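Local coordinates for protein transcriptional regulator (Thermus thermophilus, PDB 2H0A) that probably represses transcription as a CcpA-type regulator, with a two-lobed periplasmic-binding-protein-like core that in relatives senses small-molecule effectors, at residues G187-A192 and P219-A224; L96-G101 and L213-H218. All coordinates share one frame; numbering follows the deposited sequence.

Interaction 1: G187-A192 and P219-A224; sequences GADQVA and PFAEEA
The ring of Phe-220 points its far edge at the first turn of helix 189-200. The backbone of that turn lies close to the ring plane, with Asp-189 C 3.8 Å from Phe-220 CZ and Gln-190 N 3.9 Å from the same CZ. The CB of Asp-189 comes in obliquely, 3.6 Å from Phe-220 CZ, and also reaches CE1. The terminal amide of Gln-190 lies near the CE2 corner, and the two side chains cross at about a right angle. His-218, two residues before Phe-220 in the chain, also meets the ring, with planes about 45° apart. Phe-220 reaches the helix because its CG sits between the backbone N and the carbonyl carbon (chi1 71°). An alanine here would take away the whole ring and is likely to leave Asp-189 CB and Gln-190 N without their packing partner and His-218 without its aromatic neighbour. One residue on, Ala-221 CB comes within 4.3 Å of Asp-189 OD2, and the backbones come closest at this pair, with 7.1 Å from Asp-189 CA to Ala-221 CA. No hydrogen bond links the two segments. The polar end of Asp-189 is engaged instead by other residues: OD2 accepts the backbone N of His-218, just before 219-224, and OD1 is hydrogen-bonded to Thr-228 OG1 on strand 227-230. A carboxylate so near a helix start would probably also be favoured by the helix dipole. The contact thus joins two elements that follow neighbouring parallel strands, 182-185 and 210-215, at their C-terminal ends. Strand 182-185, helix 189-200 and strand 210-215 follow one another as a beta-alpha-beta unit, as in the periplasmic-binding-protein-like fold.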
loop_
_atom_site.group_PDB
_atom_site.type_symbol
_atom_site.label_atom_id
_atom_site.label_comp_id
_atom_site.label_asym_id
_atom_site.label_seq_id
_atom_site.Cartn_x
_atom_site.Cartn_y
_atom_site.Cartn_z
ATOM N N GLY A 187 0.776 9.497 -14.599
ATOM C CA GLY A 187 1.917 9.760 -13.743
ATOM C C GLY A 187 2.562 8.486 -13.244
ATOM O O GLY A 187 3.727 8.492 -12.868
ATOM N N ALA A 188 1.789 7.403 -13.225
ATOM C CA ALA A 188 2.258 6.081 -12.802
ATOM C C ALA A 188 1.375 5.040 -13.492
ATOM O O ALA A 188 0.169 5.251 -13.664
ATOM C CB ALA A 188 2.160 5.937 -11.301
ATOM N N ASP A 189 1.960 3.919 -13.896
ATOM C CA ASP A 189 1.178 2.903 -14.582
ATOM C C ASP A 189 0.044 2.324 -13.738
ATOM O O ASP A 189 -1.044 2.060 -14.248
ATOM C CB ASP A 189 2.088 1.785 -15.090
ATOM C CG ASP A 189 3.005 2.246 -16.214
ATOM O OD1 ASP A 189 2.667 3.245 -16.891
ATOM O OD2 ASP A 189 4.055 1.603 -16.432
ATOM N N GLN A 190 0.290 2.138 -12.446
ATOM C CA GLN A 190 -0.720 1.588 -11.544
ATOM C C GLN A 190 -1.998 2.447 -11.568
ATOM O O GLN A 190 -3.116 1.938 -11.665
ATOM C CB GLN A 190 -0.135 1.516 -10.127
ATOM C CG GLN A 190 -0.888 0.616 -9.167
ATOM C CD GLN A 190 -1.121 -0.770 -9.726
ATOM O OE1 GLN A 190 -2.253 -1.155 -10.005
ATOM N NE2 GLN A 190 -0.050 -1.528 -9.898
ATOM N N VAL A 191 -1.810 3.758 -11.488
ATOM C CA VAL A 191 -2.907 4.721 -11.506
ATOM C C VAL A 191 -3.568 4.708 -12.888
ATOM O O VAL A 191 -4.797 4.768 -13.004
ATOM C CB VAL A 191 -2.359 6.132 -11.180
ATOM C CG1 VAL A 191 -3.482 7.147 -11.119
ATOM C CG2 VAL A 191 -1.589 6.085 -9.859
ATOM N N ALA A 192 -2.736 4.610 -13.926
ATOM C CA ALA A 192 -3.194 4.561 -15.311
ATOM C C ALA A 192 -4.106 3.354 -15.558
ATOM O O ALA A 192 -4.992 3.397 -16.413
ATOM C CB ALA A 192 -1.998 4.504 -16.248
ATOM N N PRO A 219 5.833 -4.127 -16.970
ATOM C CA PRO A 219 5.472 -5.257 -17.826
ATOM C C PRO A 219 3.961 -5.371 -18.049
ATOM O O PRO A 219 3.507 -5.617 -19.160
ATOM C CB PRO A 219 6.033 -6.453 -17.061
ATOM C CG PRO A 219 7.261 -5.882 -16.430
ATOM C CD PRO A 219 6.781 -4.546 -15.920
ATOM N N PHE A 220 3.181 -5.181 -16.995
ATOM C CA PHE A 220 1.743 -5.301 -17.136
ATOM C C PHE A 220 1.141 -4.274 -18.083
ATOM O O PHE A 220 -0.030 -4.362 -18.446
ATOM C CB PHE A 220 1.069 -5.230 -15.758
ATOM C CG PHE A 220 1.095 -3.869 -15.112
ATOM C CD1 PHE A 220 0.332 -2.818 -15.617
ATOM C CD2 PHE A 220 1.834 -3.654 -13.953
ATOM C CE1 PHE A 220 0.303 -1.581 -14.974
ATOM C CE2 PHE A 220 1.810 -2.418 -13.302
ATOM C CZ PHE A 220 1.043 -1.384 -13.816
ATOM N N ALA A 221 1.948 -3.309 -18.502
ATOM C CA ALA A 221 1.478 -2.250 -19.387
ATOM C C ALA A 221 1.230 -2.680 -20.826
ATOM O O ALA A 221 0.409 -2.081 -21.519
ATOM C CB ALA A 221 2.458 -1.089 -19.364
ATOM N N GLU A 222 1.933 -3.712 -21.278
ATOM C CA GLU A 222 1.780 -4.180 -22.650
ATOM C C GLU A 222 0.445 -4.872 -22.891
ATOM O O GLU A 222 -0.251 -4.560 -23.862
ATOM C CB GLU A 222 2.935 -5.112 -23.019
ATOM C CG GLU A 222 2.938 -5.551 -24.470
ATOM C CD GLU A 222 4.257 -6.177 -24.876
ATOM O OE1 GLU A 222 4.744 -7.067 -24.146
ATOM O OE2 GLU A 222 4.807 -5.782 -25.928
ATOM N N GLU A 223 0.079 -5.801 -22.011
ATOM C CA GLU A 223 -1.189 -6.509 -22.160
ATOM C C GLU A 223 -2.381 -5.583 -21.993
ATOM O O GLU A 223 -3.431 -5.801 -22.597
ATOM C CB GLU A 223 -1.290 -7.658 -21.155
ATOM C CG GLU A 223 -0.894 -7.298 -19.738
ATOM C CD GLU A 223 0.224 -8.189 -19.214
ATOM O OE1 GLU A 223 1.313 -8.205 -19.837
ATOM O OE2 GLU A 223 0.017 -8.875 -18.186
ATOM N N ALA A 224 -2.215 -4.548 -21.174
ATOM C CA ALA A 224 -3.283 -3.588 -20.927
ATOM C C ALA A 224 -3.457 -2.621 -22.091
ATOM O O ALA A 224 -4.466 -1.931 -22.178
ATOM C CB ALA A 224 -2.999 -2.813 -19.646
#

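Interaction 2: L96-G101 and L213-H218; sequences LDNRLG and LGFDGH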
loop_
_atom_site.group_PDB
_atom_site.type_symbol
_atom_site.label_atom_id
_atom_site.label_comp_id
_atom_site.label_asym_id
_atom_site.label_seq_id
_atom_site.Cartn_x
_atom_site.Cartn_y
_atom_site.Cartn_z
ATOM N N LEU A 96 17.293 8.243 -12.984
ATOM C CA LEU A 96 16.609 8.545 -14.231
ATOM C C LEU A 96 16.337 10.032 -14.384
ATOM O O LEU A 96 16.148 10.736 -13.398
ATOM C CB LEU A 96 15.271 7.813 -14.284
ATOM C CG LEU A 96 14.596 7.869 -15.654
ATOM C CD1 LEU A 96 14.938 6.598 -16.396
ATOM C CD2 LEU A 96 13.101 8.012 -15.517
ATOM N N ASP A 97 16.314 10.504 -15.624
ATOM C CA ASP A 97 16.011 11.907 -15.895
ATOM C C ASP A 97 14.482 12.005 -15.949
ATOM O O ASP A 97 13.885 11.958 -17.026
ATOM C CB ASP A 97 16.594 12.339 -17.243
ATOM C CG ASP A 97 16.492 13.840 -17.471
ATOM O OD1 ASP A 97 15.431 14.433 -17.186
ATOM O OD2 ASP A 97 17.477 14.430 -17.951
ATOM N N ASN A 98 13.856 12.127 -14.782
ATOM C CA ASN A 98 12.402 12.219 -14.699
ATOM C C ASN A 98 11.797 13.483 -15.283
ATOM O O ASN A 98 10.644 13.466 -15.697
ATOM C CB ASN A 98 11.952 12.064 -13.246
ATOM C CG ASN A 98 11.790 10.611 -12.842
ATOM O OD1 ASN A 98 10.805 9.958 -13.203
ATOM N ND2 ASN A 98 12.765 10.090 -12.105
ATOM N N ARG A 99 12.558 14.578 -15.306
ATOM C CA ARG A 99 12.051 15.835 -15.860
ATOM C C ARG A 99 11.827 15.584 -17.342
ATOM O O ARG A 99 10.812 15.983 -17.912
ATOM C CB ARG A 99 13.053 16.970 -15.668
ATOM C CG ARG A 99 12.411 18.342 -15.701
ATOM C CD ARG A 99 13.429 19.429 -15.955
ATOM N NE ARG A 99 12.888 20.760 -15.684
ATOM C CZ ARG A 99 12.654 21.241 -14.464
ATOM N NH1 ARG A 99 12.914 20.503 -13.386
ATOM N NH2 ARG A 99 12.161 22.465 -14.325
ATOM N N LEU A 100 12.803 14.938 -17.966
ATOM C CA LEU A 100 12.682 14.558 -19.356
ATOM C C LEU A 100 11.710 13.393 -19.201
ATOM O O LEU A 100 11.798 12.628 -18.232
ATOM C CB LEU A 100 14.026 14.059 -19.881
ATOM C CG LEU A 100 14.029 13.432 -21.274
ATOM C CD1 LEU A 100 13.864 14.517 -22.321
ATOM C CD2 LEU A 100 15.323 12.687 -21.490
ATOM N N GLY A 101 10.782 13.230 -20.127
ATOM C CA GLY A 101 9.833 12.143 -19.949
ATOM C C GLY A 101 8.576 12.820 -19.466
ATOM O O GLY A 101 7.474 12.500 -19.902
ATOM N N LEU A 213 -1.963 7.953 -20.610
ATOM C CA LEU A 213 -0.520 7.884 -20.709
ATOM C C LEU A 213 0.037 7.686 -19.313
ATOM O O LEU A 213 -0.067 8.577 -18.472
ATOM C CB LEU A 213 0.031 9.179 -21.299
ATOM C CG LEU A 213 1.548 9.256 -21.460
ATOM C CD1 LEU A 213 2.038 8.136 -22.366
ATOM C CD2 LEU A 213 1.923 10.605 -22.048
ATOM N N GLY A 214 0.613 6.513 -19.070
ATOM C CA GLY A 214 1.191 6.217 -17.771
ATOM C C GLY A 214 2.673 6.558 -17.709
ATOM O O GLY A 214 3.224 7.157 -18.624
ATOM N N PHE A 215 3.314 6.175 -16.610
ATOM C CA PHE A 215 4.735 6.414 -16.389
ATOM C C PHE A 215 5.191 5.091 -15.778
ATOM O O PHE A 215 4.410 4.423 -15.129
ATOM C CB PHE A 215 4.928 7.677 -15.557
ATOM C CG PHE A 215 6.288 8.272 -15.674
ATOM C CD1 PHE A 215 7.393 7.640 -15.111
ATOM C CD2 PHE A 215 6.473 9.465 -16.369
ATOM C CE1 PHE A 215 8.668 8.193 -15.239
ATOM C CE2 PHE A 215 7.746 10.027 -16.505
ATOM C CZ PHE A 215 8.845 9.388 -15.938
ATOM N N ASP A 216 6.451 4.733 -16.009
ATOM C CA ASP A 216 7.071 3.495 -15.519
ATOM C C ASP A 216 7.216 2.264 -16.411
ATOM O O ASP A 216 7.856 1.296 -16.035
ATOM C CB ASP A 216 6.213 2.784 -14.464
ATOM C CG ASP A 216 6.403 3.343 -13.055
ATOM O OD1 ASP A 216 7.406 4.042 -12.774
ATOM O OD2 ASP A 216 5.540 3.057 -12.202
ATOM N N GLY A 217 6.617 2.297 -17.593
ATOM C CA GLY A 217 6.753 1.171 -18.495
ATOM C C GLY A 217 6.725 -0.249 -17.943
ATOM O O GLY A 217 7.462 -1.124 -18.411
ATOM N N HIS A 218 5.940 -0.469 -16.894
ATOM C CA HIS A 218 5.845 -1.787 -16.283
ATOM C C HIS A 218 5.414 -2.883 -17.240
ATOM O O HIS A 218 4.712 -2.628 -18.215
ATOM C CB HIS A 218 4.871 -1.777 -15.104
ATOM C CG HIS A 218 5.393 -1.066 -13.902
ATOM N ND1 HIS A 218 6.716 -1.118 -13.525
ATOM C CD2 HIS A 218 4.766 -0.302 -12.979
ATOM C CE1 HIS A 218 6.885 -0.413 -12.421
ATOM N NE2 HIS A 218 5.717 0.092 -12.069
#
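Phe-215 is the hub on the strand side, and its ring meets three residues of 96-101. The apolar part is light: Leu-96 CD2 stands at the ring edge, 4.4 Å from Phe-215 CE1. Backbone packing adds to it, for the C of Gly-101 also lies at the ring edge, 4.2 Å from Phe-215 CE2. The ring gets there with CG anti to the backbone N (chi1 -160°). Gly-101 itself adopts backbone angles at which a CB would be pressed against the carbonyl O of Leu-100, so a side chain would fit poorly at this position.

Asn-98 brings a polar group to the ring without a hydrogen bond. Its OD1 approaches the CE1-CZ side of the ring obliquely, 3.4 Å from Phe-215 CZ and equally near CE1, while the amide and ring planes stay only 24° apart. That oxygen is hydrogen-bonded to Arg-137 NE, and Arg-137 also makes a cation-pi contact with Phe-215, so one guanidinium ties both partners together.

The remaining bonds shape 96-101. Asp-97, at the centre of an inverse gamma turn, caps the helix that follows: its OD1 accepts Leu-100 N at 2.8 Å, fairly straight at 158°. Its OD2 forms a salt bridge with Arg-259, on strand 257-265.

Strand 92-96 belongs to the N-terminal half of the sheet, while helix 99-109 leads to strand 116-121 in the other half. Segment 96-101 is therefore one of the interlobe crossings characteristic of the two-lobed periplasmic-binding-protein-like fold, here seated against a strand of the C-terminal lobe.

Overall arrangement
Along the chain the segments alternate: 96-101, then 187-192, then 213-218 running directly into 219-224. The two contacts have centres about 12 Å apart and are coupled through strand 210-215 and the turn after it: interaction 2 uses the strand end, and interaction 1 the short helix 220-224 that follows. They touch directly as well, the loop that starts 187-192 packing beside the end of strand 210-215. Interaction 2 is the more deeply buried. Both lie where strand ends of the C-terminal lobe approach the crossing between lobes, the side on which this fold has its cleft, where relatives bind effectors and this protein may do likewise.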